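PDB 3KNZ: putative sugar binding protein from Salmonella enterica subsp. enterica serovar Typhimurium, which is of uncharacterised function but probably binds phosphosugar-like ligands through two sugar isomerase (SIS) type modules. Local coordinates for residues Arg52-Gly57 / Ala94-Ala99; Thr56-Ser61 / Cys83-Leu88; Lys197-Leu202 / Ala325-Ile330; Ile276-Gln281 / Tyr301-Gln306. One frame throughout, in Å; residues are numbered along the deposited sequence.

Interaction 1 of 4, residues Arg52-Gly57 / Ala94-Ala99; sequences RIILTG and ARSGKA
Arg-52 sends CB to the sheet face that also carries the Ala-99 methyl. Its chi1 of 70° sets CG between the backbone N and the carbonyl carbon. That places CG 3.4 Å from Ala-99 CB, methylene against methyl. The next carbon, CD, comes within 3.4 Å of Ser-96 OG and also skirts Gly-97 O. The chain then bends at chi3. Beyond the bend, NE forms a salt bridge with Asp-81, so the charged end is held by a residue of strand 80-83. NH2 lies close to NH2 of Arg-52 of the second subunit, which brings two like charges together at the dimer interface.

Ser-96 OG does not bond to the arginine. It donates to Gly-97 O at 2.9 Å, in the carbonyl plane and on a lone pair. This bond fixes the hydroxyl at the turn that follows helix 90-95. Behind Arg-52, Ile-54 lays CD1 against Ala-99 CB at 3.7 Å, so the alanine methyl is shared by the two side chains. The direct polar link between the backbones is weak: Arg-52 N points to Lys-98 O at 3.5 Å with a bent angle of 129°. Firmer bonding begins one residue on, where Arg-52 and Ile-54 pair with Leu-100.

The contact marks the entry into strand 99-105. Strand 52-56 runs parallel to it on one flank and to strand 80-83 on the other. Ile-53 and Leu-55 turn to helix 59-76, while Ile-54 also packs on Leu-88.

Interaction 2 of 4, residues Thr56-Ser61 / Cys83-Leu88; sequences TGSGTS and CWPFML
Thr-56 OG1 donates a hydrogen bond to Cys-83 O at 2.8 Å. The hydroxyl stands above the carbonyl plane, 36° out of it, and does not sit on a lone pair. Its chi1 of -165° puts OG1 opposite the backbone N and turns it toward the neighbouring strand. The same carbonyl receives a weak bond from Gly-57 N, 3.5 Å away, and a CA-H contact from Thr-56. Three groups of one short stretch therefore gather at Cys-83 O, beside the parallel pairing of Thr-56 with Cys-83.

Carbon atoms close round the hydroxyl. Pro-85 CD lies 3.6 Å from Thr-56 OG1. Leu-88 and Thr-56 meet tip to tip, with Leu-88 CD1 at 3.9 Å from Thr-56 CB. Gly-57 O sits at the edge of the Trp-84 ring, near its plane and 3.5 Å from CD1.

Residues 57-61, Gly-Ser-Gly-Thr-Ser, span the turn after strand 52-56 and the first part of helix 59-76. In SIS domains such a segment, rich in glycine and hydroxyl residues, commonly lines the phosphosugar site, so a similar role is plausible here.

The second shell holds both sides in place. On the strand side, Leu-55 bonds to the backbone of Cys-83. A short 3-10 turn, with Met-87 N bonded to Trp-84 O at 3.0 Å, carries Leu-88 back to the threonine. Pro-85 rests on helix 111-122. Ser-58 OG bonds to Glu-260 of the second subunit, and the Phe-86 ring meets Phe-235 of that same subunit.

Interaction 3 of 4, residues Lys197-Leu202 / Ala325-Ile330; sequences KTFNHL and AVFEYI
Phe-199 drives the edge of its ring into the face of Phe-327. The pair is T-shaped, with planes at 80° and centroids 5.0 Å apart. Phe-199 CE1 stands over the centre of the Phe-327 ring, 3.6 Å above its plane. Val-326 CG2 covers the opposite face toward the rim. Leu-202 CD2 adds to this tight part, lying 3.6 Å from Phe-327 O and also touching Glu-328 CG. Thr-198 CG2 packs on the same CG at 3.9 Å.

Segments 197-202 and 326-330 run at 19° to each other, their axes 9.8 Å apart at closest approach. The contact joins the long helix 185-215 to helix 326-339, the last in the model. Helices 15-32 and 161-179 wall in the phenylalanine side.

The other side is more polar and holds one bridging water. There Thr-198 OG1 and Glu-328 meet through this water, which lies 2.6 Å from Thr-198 OG1 and donates to Glu-328 OE2 at 3.1 Å. The buried carboxylate has stronger partners: OE1 accepts from Val-319 N, and OE2 from Asn-320 N. These amides would probably stabilise its negative charge.

Interaction 4 of 4, residues Ile276-Gln281 / Tyr301-Gln306; sequences IMLDPQ and YRIGPQ
Arg-302 NH2 is gripped by two carboxylates, Asp-279 and Asp-287. The salt bridge to Asp-279 OD2 is 2.7 Å long. It does not lie in one plane: the carboxylate crosses over a face of the guanidinium, the two planes are 47° apart, and Asp-279 OD1 stands 3.3 Å above the centre of that group. Arg-302 NH1 donates to Gln-286 O. Together these partners fix the rotation of the guanidinium, and the two carboxylates would probably favour its charged form. Arg-302 gets there by bending at chi3 (66°), which folds its end back over Asp-279. The selenomethionine side chain of Met-277 runs alongside, pointing the same way.

Beneath them the backbones form a regular parallel ladder. Met-277 N bonds to Tyr-301 O at 2.8 Å, and Ile-303 N returns to Met-277 O at the same length. Asp-279 N then reaches Ile-303 O at 2.7 Å, the last rung before the strands part. There a water links Asp-279 O to Gln-306 N, and Pro-305 CG packs against Pro-280 O at 3.4 Å.

The sheet face opposite Arg-302 is largely apolar near Ile-303. Ile-303 CD1 meets both Ile-276 CG2 and Leu-278 CD2, each 3.7 Å away. Helix 326-339 covers this face, with Leu-336 on Ile-276 and Pro-332 on Ile-303. Helix 284-296 covers the Arg-302 side and links the two strands. Strand, helix and parallel strand make a beta-alpha-beta crossover, part of a five-stranded sheet ordered 2-1-3-4-5, as in the SIS fold.

Interactions 1 and 2 share Thr-56 and Gly-57 and form one continuous region of the first parallel sheet, their centres about 12 Å apart. Leu-55 O lies 3.2 Å from Cys-83 N between them, a probable hydrogen bond. Both also touch the second subunit. Interaction 4 belongs to the second sheet, which has the same strand order, and its centre lies about 35 Å from that of interaction 1. Interaction 3 touches interaction 4 through Tyr-329, whose OH is 3.5 Å from Pro-305 CD. The loop in interaction 2 may line a sugar site, as in other SIS domains; the nearest atoms of interactions 2 and 3 are about 8 Å apart.

Interaction 1 of 4, residues Arg52-Gly57 / Ala94-Ala99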
loop_
_atom_site.group_PDB
_atom_site.type_symbol
_atom_site.label_atom_id
_atom_site.label_comp_id
_atom_site.label_asym_id
_atom_site.label_seq_id
_atom_site.Cartn_x
_atom_site.Cartn_y
_atom_site.Cartn_z
ATOM N N ARG A 52 -11.063 -17.307 -1.467
ATOM C CA ARG A 52 -10.736 -15.963 -0.974
ATOM C C ARG A 52 -11.288 -14.871 -1.896
ATOM O O ARG A 52 -11.598 -15.123 -3.068
ATOM C CB ARG A 52 -9.214 -15.806 -0.846
ATOM C CG ARG A 52 -8.470 -15.751 -2.192
ATOM C CD ARG A 52 -6.944 -15.877 -2.047
ATOM N NE ARG A 52 -6.386 -15.043 -0.980
ATOM C CZ ARG A 52 -6.088 -15.475 0.248
ATOM N NH1 ARG A 52 -6.273 -16.745 0.590
ATOM N NH2 ARG A 52 -5.588 -14.633 1.141
ATOM N N ILE A 53 -11.439 -13.663 -1.365
ATOM C CA ILE A 53 -11.862 -12.542 -2.201
ATOM C C ILE A 53 -10.663 -11.617 -2.380
ATOM O O ILE A 53 -9.921 -11.363 -1.432
ATOM C CB ILE A 53 -13.062 -11.723 -1.628
ATOM C CG1 ILE A 53 -14.337 -12.571 -1.517
ATOM C CG2 ILE A 53 -13.355 -10.503 -2.517
ATOM C CD1 ILE A 53 -14.391 -13.440 -0.299
ATOM N N ILE A 54 -10.468 -11.144 -3.607
ATOM C CA ILE A 54 -9.393 -10.216 -3.928
ATOM C C ILE A 54 -10.038 -8.967 -4.522
ATOM O O ILE A 54 -10.617 -9.027 -5.603
ATOM C CB ILE A 54 -8.419 -10.824 -4.954
ATOM C CG1 ILE A 54 -7.791 -12.112 -4.406
ATOM C CG2 ILE A 54 -7.339 -9.829 -5.333
ATOM C CD1 ILE A 54 -6.880 -12.832 -5.409
ATOM N N LEU A 55 -9.984 -7.855 -3.794
ATOM C CA LEU A 55 -10.520 -6.577 -4.276
ATOM C C LEU A 55 -9.365 -5.780 -4.869
ATOM O O LEU A 55 -8.375 -5.524 -4.183
ATOM C CB LEU A 55 -11.134 -5.779 -3.131
ATOM C CG LEU A 55 -12.126 -6.517 -2.234
ATOM C CD1 LEU A 55 -12.676 -5.537 -1.207
ATOM C CD2 LEU A 55 -13.248 -7.141 -3.046
ATOM N N THR A 56 -9.479 -5.385 -6.132
ATOM C CA THR A 56 -8.395 -4.651 -6.774
ATOM C C THR A 56 -8.873 -3.388 -7.482
ATOM O O THR A 56 -9.963 -3.351 -8.045
ATOM C CB THR A 56 -7.631 -5.534 -7.784
ATOM O OG1 THR A 56 -6.394 -4.898 -8.126
ATOM C CG2 THR A 56 -8.470 -5.792 -9.049
ATOM N N GLY A 57 -8.031 -2.361 -7.449
ATOM C CA GLY A 57 -8.349 -1.076 -8.048
ATOM C C GLY A 57 -7.374 0.002 -7.611
ATOM O O GLY A 57 -6.369 -0.276 -6.935
ATOM N N ALA A 94 -1.278 -17.535 -10.130
ATOM C CA ALA A 94 -0.999 -18.966 -10.272
ATOM C C ALA A 94 -0.852 -19.629 -8.896
ATOM O O ALA A 94 -1.291 -20.754 -8.705
ATOM C CB ALA A 94 0.254 -19.187 -11.111
ATOM N N ARG A 95 -0.244 -18.921 -7.945
ATOM C CA ARG A 95 -0.029 -19.429 -6.583
ATOM C C ARG A 95 -1.295 -19.399 -5.740
ATOM O O ARG A 95 -1.500 -20.259 -4.886
ATOM C CB ARG A 95 1.005 -18.555 -5.863
ATOM C CG ARG A 95 2.422 -18.636 -6.402
ATOM C CD ARG A 95 3.273 -19.639 -5.650
ATOM N NE ARG A 95 2.754 -21.003 -5.658
ATOM C CZ ARG A 95 3.037 -21.908 -6.589
ATOM N NH1 ARG A 95 3.809 -21.591 -7.623
ATOM N NH2 ARG A 95 2.533 -23.131 -6.493
ATOM N N SER A 96 -2.131 -18.393 -5.970
ATOM C CA SER A 96 -3.334 -18.189 -5.177
ATOM C C SER A 96 -4.374 -19.287 -5.329
ATOM O O SER A 96 -4.499 -19.920 -6.386
ATOM C CB SER A 96 -3.974 -16.853 -5.549
ATOM O OG SER A 96 -5.165 -16.618 -4.809
ATOM N N GLY A 97 -5.116 -19.498 -4.243
ATOM C CA GLY A 97 -6.225 -20.437 -4.232
ATOM C C GLY A 97 -7.329 -19.771 -5.022
ATOM O O GLY A 97 -7.330 -18.544 -5.178
ATOM N N LYS A 98 -8.259 -20.563 -5.538
ATOM C CA LYS A 98 -9.332 -20.011 -6.333
ATOM C C LYS A 98 -9.913 -18.822 -5.591
ATOM O O LYS A 98 -10.221 -18.911 -4.408
ATOM C CB LYS A 98 -10.392 -21.067 -6.607
ATOM C CG LYS A 98 -11.415 -20.657 -7.639
ATOM C CD LYS A 98 -12.108 -21.878 -8.207
ATOM C CE LYS A 98 -13.074 -21.488 -9.296
ATOM N NZ LYS A 98 -13.658 -22.679 -9.963
ATOM N N ALA A 99 -10.048 -17.702 -6.289
ATOM C CA ALA A 99 -10.547 -16.482 -5.681
ATOM C C ALA A 99 -11.628 -15.820 -6.511
ATOM O O ALA A 99 -11.823 -16.141 -7.691
ATOM C CB ALA A 99 -9.401 -15.495 -5.503
#

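Interaction 2 of 4, residues Thr56-Ser61 / Cys83-Leu88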
loop_
_atom_site.group_PDB
_atom_site.type_symbol
_atom_site.label_atom_id
_atom_site.label_comp_id
_atom_site.label_asym_id
_atom_site.label_seq_id
_atom_site.Cartn_x
_atom_site.Cartn_y
_atom_site.Cartn_z
ATOM N N THR A 56 -9.479 -5.385 -6.132
ATOM C CA THR A 56 -8.395 -4.651 -6.774
ATOM C C THR A 56 -8.873 -3.388 -7.482
ATOM O O THR A 56 -9.963 -3.351 -8.045
ATOM C CB THR A 56 -7.631 -5.534 -7.784
ATOM O OG1 THR A 56 -6.394 -4.898 -8.126
ATOM C CG2 THR A 56 -8.470 -5.792 -9.049
ATOM N N GLY A 57 -8.031 -2.361 -7.449
ATOM C CA GLY A 57 -8.349 -1.076 -8.048
ATOM C C GLY A 57 -7.374 0.002 -7.611
ATOM O O GLY A 57 -6.369 -0.276 -6.935
ATOM N N SER A 58 -7.698 1.236 -7.979
ATOM C CA SER A 58 -6.848 2.386 -7.704
ATOM C C SER A 58 -7.632 3.553 -7.127
ATOM O O SER A 58 -8.856 3.612 -7.256
ATOM C CB SER A 58 -6.193 2.839 -9.009
ATOM O OG SER A 58 -5.528 1.755 -9.635
ATOM N N GLY A 59 -6.923 4.485 -6.495
ATOM C CA GLY A 59 -7.555 5.684 -5.931
ATOM C C GLY A 59 -8.786 5.425 -5.068
ATOM O O GLY A 59 -8.768 4.579 -4.182
ATOM N N THR A 60 -9.859 6.168 -5.324
ATOM C CA THR A 60 -11.081 6.023 -4.536
ATOM C C THR A 60 -11.588 4.580 -4.474
ATOM O O THR A 60 -12.065 4.136 -3.434
ATOM C CB THR A 60 -12.189 6.951 -5.050
ATOM O OG1 THR A 60 -11.771 8.312 -4.893
ATOM C CG2 THR A 60 -13.497 6.725 -4.278
ATOM N N SER A 61 -11.472 3.854 -5.580
ATOM C CA SER A 61 -11.905 2.463 -5.618
ATOM C C SER A 61 -11.097 1.635 -4.630
ATOM O O SER A 61 -11.650 0.850 -3.859
ATOM C CB SER A 61 -11.753 1.898 -7.030
ATOM O OG SER A 61 -12.544 2.631 -7.949
ATOM N N CYS A 83 -5.480 -4.929 -3.081
ATOM C CA CYS A 83 -4.229 -4.557 -3.724
ATOM C C CYS A 83 -4.432 -3.857 -5.055
ATOM O O CYS A 83 -5.500 -3.942 -5.661
ATOM C CB CYS A 83 -3.421 -5.807 -4.007
ATOM S SG CYS A 83 -4.196 -6.769 -5.289
ATOM N N TRP A 84 -3.376 -3.189 -5.514
ATOM C CA TRP A 84 -3.394 -2.513 -6.798
ATOM C C TRP A 84 -3.266 -3.564 -7.894
ATOM O O TRP A 84 -2.613 -4.590 -7.700
ATOM C CB TRP A 84 -2.260 -1.497 -6.898
ATOM C CG TRP A 84 -2.268 -0.521 -5.792
ATOM C CD1 TRP A 84 -3.203 0.440 -5.558
ATOM C CD2 TRP A 84 -1.283 -0.386 -4.767
ATOM N NE1 TRP A 84 -2.873 1.156 -4.435
ATOM C CE2 TRP A 84 -1.694 0.672 -3.932
ATOM C CE3 TRP A 84 -0.099 -1.069 -4.465
ATOM C CZ2 TRP A 84 -0.962 1.068 -2.812
ATOM C CZ3 TRP A 84 0.629 -0.671 -3.359
ATOM C CH2 TRP A 84 0.192 0.389 -2.543
ATOM N N PRO A 85 -3.883 -3.305 -9.055
ATOM C CA PRO A 85 -3.887 -4.274 -10.149
ATOM C C PRO A 85 -2.518 -4.842 -10.549
ATOM O O PRO A 85 -2.425 -6.034 -10.839
ATOM C CB PRO A 85 -4.491 -3.481 -11.309
ATOM C CG PRO A 85 -5.302 -2.408 -10.662
ATOM C CD PRO A 85 -4.601 -2.063 -9.398
ATOM N N PHE A 86 -1.469 -4.018 -10.553
ATOM C CA PHE A 86 -0.150 -4.490 -10.995
ATOM C C PHE A 86 0.419 -5.560 -10.065
ATOM O O PHE A 86 1.265 -6.355 -10.475
ATOM C CB PHE A 86 0.845 -3.334 -11.194
ATOM C CG PHE A 86 1.252 -2.641 -9.919
ATOM C CD1 PHE A 86 2.340 -3.086 -9.184
ATOM C CD2 PHE A 86 0.552 -1.532 -9.464
ATOM C CE1 PHE A 86 2.712 -2.444 -8.004
ATOM C CE2 PHE A 86 0.918 -0.884 -8.297
ATOM C CZ PHE A 86 1.996 -1.339 -7.563
HETATM N N MSE A 87 -0.053 -5.580 -8.824
HETATM C CA MSE A 87 0.364 -6.596 -7.855
HETATM C C MSE A 87 -0.204 -7.970 -8.232
HETATM O O MSE A 87 0.350 -8.998 -7.836
HETATM C CB MSE A 87 -0.114 -6.237 -6.443
HETATM C CG MSE A 87 0.492 -4.977 -5.862
HETATM SE SE MSE A 87 2.340 -5.252 -5.376
HETATM C CE MSE A 87 2.121 -6.378 -3.808
ATOM N N LEU A 88 -1.322 -7.988 -8.963
ATOM C CA LEU A 88 -1.929 -9.248 -9.407
ATOM C C LEU A 88 -1.304 -9.751 -10.708
ATOM O O LEU A 88 -1.942 -9.760 -11.757
ATOM C CB LEU A 88 -3.439 -9.103 -9.586
ATOM C CG LEU A 88 -4.244 -9.063 -8.303
ATOM C CD1 LEU A 88 -5.716 -8.845 -8.634
ATOM C CD2 LEU A 88 -4.025 -10.366 -7.527
#

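Interaction 3 of 4, residues Lys197-Leu202 / Ala325-Ile330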
loop_
_atom_site.group_PDB
_atom_site.type_symbol
_atom_site.label_atom_id
_atom_site.label_comp_id
_atom_site.label_asym_id
_atom_site.label_seq_id
_atom_site.Cartn_x
_atom_site.Cartn_y
_atom_site.Cartn_z
ATOM N N LYS A 197 -29.640 3.819 10.423
ATOM C CA LYS A 197 -29.480 4.819 11.465
ATOM C C LYS A 197 -28.309 5.745 11.119
ATOM O O LYS A 197 -28.427 6.967 11.233
ATOM C CB LYS A 197 -29.271 4.174 12.833
ATOM C CG LYS A 197 -29.220 5.177 13.988
ATOM C CD LYS A 197 -28.982 4.487 15.322
ATOM C CE LYS A 197 -28.817 5.484 16.458
ATOM N NZ LYS A 197 -28.472 4.809 17.744
ATOM N N THR A 198 -27.188 5.165 10.688
ATOM C CA THR A 198 -26.030 5.961 10.292
ATOM C C THR A 198 -26.402 6.883 9.125
ATOM O O THR A 198 -26.103 8.081 9.155
ATOM C CB THR A 198 -24.802 5.077 9.920
ATOM O OG1 THR A 198 -24.333 4.382 11.082
ATOM C CG2 THR A 198 -23.656 5.927 9.378
ATOM N N PHE A 199 -27.083 6.347 8.117
ATOM C CA PHE A 199 -27.449 7.174 6.971
ATOM C C PHE A 199 -28.373 8.338 7.352
ATOM O O PHE A 199 -28.209 9.449 6.844
ATOM C CB PHE A 199 -28.046 6.340 5.828
ATOM C CG PHE A 199 -27.124 5.249 5.316
ATOM C CD1 PHE A 199 -25.742 5.382 5.389
ATOM C CD2 PHE A 199 -27.642 4.127 4.691
ATOM C CE1 PHE A 199 -24.910 4.389 4.915
ATOM C CE2 PHE A 199 -26.814 3.138 4.204
ATOM C CZ PHE A 199 -25.446 3.269 4.315
ATOM N N ASN A 200 -29.327 8.094 8.249
ATOM C CA ASN A 200 -30.226 9.154 8.709
ATOM C C ASN A 200 -29.529 10.246 9.519
ATOM O O ASN A 200 -30.045 11.351 9.641
ATOM C CB ASN A 200 -31.351 8.567 9.556
ATOM C CG ASN A 200 -32.390 7.859 8.730
ATOM O OD1 ASN A 200 -32.712 8.285 7.615
ATOM N ND2 ASN A 200 -32.948 6.787 9.278
ATOM N N HIS A 201 -28.373 9.930 10.089
ATOM C CA HIS A 201 -27.619 10.890 10.891
ATOM C C HIS A 201 -26.625 11.720 10.068
ATOM O O HIS A 201 -26.057 12.689 10.574
ATOM C CB HIS A 201 -26.904 10.167 12.047
ATOM C CG HIS A 201 -27.791 9.877 13.222
ATOM N ND1 HIS A 201 -27.779 10.644 14.370
ATOM C CD2 HIS A 201 -28.740 8.929 13.417
ATOM C CE1 HIS A 201 -28.667 10.169 15.226
ATOM N NE2 HIS A 201 -29.265 9.130 14.671
ATOM N N LEU A 202 -26.434 11.368 8.801
ATOM C CA LEU A 202 -25.465 12.087 7.961
ATOM C C LEU A 202 -25.844 13.552 7.671
ATOM O O LEU A 202 -24.985 14.430 7.684
ATOM C CB LEU A 202 -25.198 11.324 6.654
ATOM C CG LEU A 202 -24.593 9.929 6.837
ATOM C CD1 LEU A 202 -24.323 9.258 5.506
ATOM C CD2 LEU A 202 -23.310 9.997 7.666
ATOM N N ALA A 325 -19.421 3.490 10.940
ATOM C CA ALA A 325 -18.912 4.837 11.190
ATOM C C ALA A 325 -18.054 5.318 10.009
ATOM O O ALA A 325 -17.777 6.507 9.869
ATOM C CB ALA A 325 -18.111 4.872 12.477
ATOM N N VAL A 326 -17.632 4.395 9.156
ATOM C CA VAL A 326 -16.827 4.767 7.999
ATOM C C VAL A 326 -17.585 5.747 7.087
ATOM O O VAL A 326 -16.975 6.587 6.422
ATOM C CB VAL A 326 -16.349 3.524 7.207
ATOM C CG1 VAL A 326 -15.472 2.645 8.098
ATOM C CG2 VAL A 326 -17.529 2.743 6.659
ATOM N N PHE A 327 -18.912 5.659 7.073
ATOM C CA PHE A 327 -19.724 6.564 6.260
ATOM C C PHE A 327 -19.795 7.979 6.869
ATOM O O PHE A 327 -20.152 8.940 6.186
ATOM C CB PHE A 327 -21.145 6.008 6.096
ATOM C CG PHE A 327 -21.215 4.654 5.416
ATOM C CD1 PHE A 327 -21.046 4.537 4.043
ATOM C CD2 PHE A 327 -21.505 3.513 6.140
ATOM C CE1 PHE A 327 -21.130 3.304 3.415
ATOM C CE2 PHE A 327 -21.594 2.278 5.515
ATOM C CZ PHE A 327 -21.399 2.175 4.153
ATOM N N GLU A 328 -19.463 8.096 8.155
ATOM C CA GLU A 328 -19.516 9.379 8.867
ATOM C C GLU A 328 -18.210 10.151 8.852
ATOM O O GLU A 328 -18.190 11.336 8.517
ATOM C CB GLU A 328 -19.893 9.174 10.343
ATOM C CG GLU A 328 -21.327 8.756 10.625
ATOM C CD GLU A 328 -21.611 8.661 12.119
ATOM O OE1 GLU A 328 -22.423 9.462 12.628
ATOM O OE2 GLU A 328 -20.998 7.815 12.795
ATOM N N TYR A 329 -17.123 9.493 9.251
ATOM C CA TYR A 329 -15.826 10.172 9.372
ATOM C C TYR A 329 -15.191 10.709 8.072
ATOM O O TYR A 329 -14.287 11.536 8.133
ATOM C CB TYR A 329 -14.840 9.295 10.160
ATOM C CG TYR A 329 -15.177 9.233 11.634
ATOM C CD1 TYR A 329 -14.743 10.228 12.501
ATOM C CD2 TYR A 329 -15.941 8.199 12.159
ATOM C CE1 TYR A 329 -15.053 10.192 13.854
ATOM C CE2 TYR A 329 -16.254 8.154 13.514
ATOM C CZ TYR A 329 -15.807 9.159 14.353
ATOM O OH TYR A 329 -16.106 9.144 15.698
ATOM N N ILE A 330 -15.651 10.263 6.906
ATOM C CA ILE A 330 -15.105 10.779 5.639
ATOM C C ILE A 330 -15.754 12.116 5.253
ATOM O O ILE A 330 -15.189 12.894 4.478
ATOM C CB ILE A 330 -15.305 9.776 4.475
ATOM C CG1 ILE A 330 -14.652 10.288 3.178
ATOM C CG2 ILE A 330 -16.786 9.535 4.236
ATOM C CD1 ILE A 330 -13.163 10.652 3.299
HETATM O O HOH W 1 -22.137 5.015 12.387
#

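Interaction 4 of 4, residues Ile276-Gln281 / Tyr301-Gln306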
loop_
_atom_site.group_PDB
_atom_site.type_symbol
_atom_site.label_atom_id
_atom_site.label_comp_id
_atom_site.label_asym_id
_atom_site.label_seq_id
_atom_site.Cartn_x
_atom_site.Cartn_y
_atom_site.Cartn_z
ATOM N N ILE A 276 -4.779 16.690 10.992
ATOM C CA ILE A 276 -6.187 16.447 11.192
ATOM C C ILE A 276 -6.179 15.025 11.695
ATOM O O ILE A 276 -5.621 14.129 11.060
ATOM C CB ILE A 276 -7.028 16.586 9.921
ATOM C CG1 ILE A 276 -6.984 18.038 9.413
ATOM C CG2 ILE A 276 -8.468 16.186 10.215
ATOM C CD1 ILE A 276 -7.745 18.289 8.126
HETATM N N MSE A 277 -6.764 14.820 12.863
HETATM C CA MSE A 277 -6.736 13.527 13.505
HETATM C C MSE A 277 -8.156 13.080 13.758
HETATM O O MSE A 277 -9.010 13.886 14.135
HETATM C CB MSE A 277 -5.988 13.667 14.829
HETATM C CG MSE A 277 -5.417 12.387 15.398
HETATM SE SE MSE A 277 -4.556 12.726 17.116
HETATM C CE MSE A 277 -3.748 14.448 16.727
ATOM N N LEU A 278 -8.407 11.796 13.522
ATOM C CA LEU A 278 -9.715 11.200 13.763
ATOM C C LEU A 278 -9.671 10.470 15.099
ATOM O O LEU A 278 -8.849 9.564 15.293
ATOM C CB LEU A 278 -10.084 10.217 12.647
ATOM C CG LEU A 278 -10.118 10.799 11.232
ATOM C CD1 LEU A 278 -10.533 9.738 10.201
ATOM C CD2 LEU A 278 -11.055 12.003 11.172
ATOM N N ASP A 279 -10.539 10.887 16.018
ATOM C CA ASP A 279 -10.623 10.277 17.338
ATOM C C ASP A 279 -12.012 9.691 17.565
ATOM O O ASP A 279 -12.839 10.296 18.239
ATOM C CB ASP A 279 -10.322 11.294 18.448
ATOM C CG ASP A 279 -8.869 11.726 18.477
ATOM O OD1 ASP A 279 -8.502 12.662 17.733
ATOM O OD2 ASP A 279 -8.107 11.165 19.293
ATOM N N PRO A 280 -12.271 8.498 17.011
ATOM C CA PRO A 280 -13.591 7.899 17.218
ATOM C C PRO A 280 -13.903 7.626 18.693
ATOM O O PRO A 280 -15.057 7.691 19.104
ATOM C CB PRO A 280 -13.527 6.589 16.416
ATOM C CG PRO A 280 -12.083 6.366 16.082
ATOM C CD PRO A 280 -11.401 7.690 16.136
ATOM N N GLN A 281 -12.880 7.347 19.486
ATOM C CA GLN A 281 -13.078 7.066 20.899
ATOM C C GLN A 281 -11.858 7.488 21.708
ATOM O O GLN A 281 -10.788 7.718 21.148
ATOM C CB GLN A 281 -13.360 5.583 21.078
ATOM C CG GLN A 281 -12.319 4.694 20.429
ATOM C CD GLN A 281 -12.725 3.242 20.444
ATOM O OE1 GLN A 281 -13.863 2.910 20.784
ATOM N NE2 GLN A 281 -11.799 2.361 20.072
ATOM N N TYR A 301 -6.130 19.644 14.528
ATOM C CA TYR A 301 -7.590 19.557 14.419
ATOM C C TYR A 301 -8.055 18.125 14.657
ATOM O O TYR A 301 -7.747 17.232 13.873
ATOM C CB TYR A 301 -8.030 20.001 13.021
ATOM C CG TYR A 301 -7.514 21.363 12.619
ATOM C CD1 TYR A 301 -6.238 21.513 12.077
ATOM C CD2 TYR A 301 -8.295 22.501 12.780
ATOM C CE1 TYR A 301 -5.761 22.750 11.717
ATOM C CE2 TYR A 301 -7.827 23.740 12.420
ATOM C CZ TYR A 301 -6.562 23.861 11.890
ATOM O OH TYR A 301 -6.098 25.100 11.521
ATOM N N ARG A 302 -8.811 17.915 15.726
ATOM C CA ARG A 302 -9.281 16.588 16.096
ATOM C C ARG A 302 -10.776 16.434 15.843
ATOM O O ARG A 302 -11.558 17.333 16.119
ATOM C CB ARG A 302 -8.921 16.311 17.564
ATOM C CG ARG A 302 -7.408 16.194 17.792
ATOM C CD ARG A 302 -6.994 16.296 19.257
ATOM N NE ARG A 302 -7.459 15.185 20.089
ATOM C CZ ARG A 302 -6.823 14.028 20.241
ATOM N NH1 ARG A 302 -5.693 13.798 19.599
ATOM N NH2 ARG A 302 -7.319 13.086 21.021
ATOM N N ILE A 303 -11.158 15.283 15.300
ATOM C CA ILE A 303 -12.541 14.991 14.962
ATOM C C ILE A 303 -13.027 13.775 15.721
ATOM O O ILE A 303 -12.501 12.684 15.550
ATOM C CB ILE A 303 -12.686 14.684 13.464
ATOM C CG1 ILE A 303 -12.241 15.885 12.617
ATOM C CG2 ILE A 303 -14.126 14.302 13.143
ATOM C CD1 ILE A 303 -12.029 15.553 11.141
ATOM N N GLY A 304 -14.040 13.960 16.557
ATOM C CA GLY A 304 -14.592 12.852 17.331
ATOM C C GLY A 304 -15.709 13.297 18.245
ATOM O O GLY A 304 -15.988 14.488 18.343
ATOM N N PRO A 305 -16.363 12.341 18.914
ATOM C CA PRO A 305 -17.449 12.650 19.842
ATOM C C PRO A 305 -16.982 13.233 21.169
ATOM O O PRO A 305 -17.701 14.027 21.764
ATOM C CB PRO A 305 -18.122 11.292 20.072
ATOM C CG PRO A 305 -17.082 10.297 19.767
ATOM C CD PRO A 305 -16.208 10.894 18.705
ATOM N N GLN A 306 -15.794 12.861 21.635
ATOM C CA GLN A 306 -15.307 13.373 22.920
ATOM C C GLN A 306 -14.073 14.281 22.838
ATOM O O GLN A 306 -13.406 14.518 23.835
ATOM C CB GLN A 306 -15.104 12.217 23.904
ATOM C CG GLN A 306 -16.435 11.712 24.461
ATOM C CD GLN A 306 -16.286 10.579 25.456
ATOM O OE1 GLN A 306 -15.959 9.447 25.090
ATOM N NE2 GLN A 306 -16.572 10.869 26.721
HETATM O O HOH W 2 -13.544 11.333 20.853
#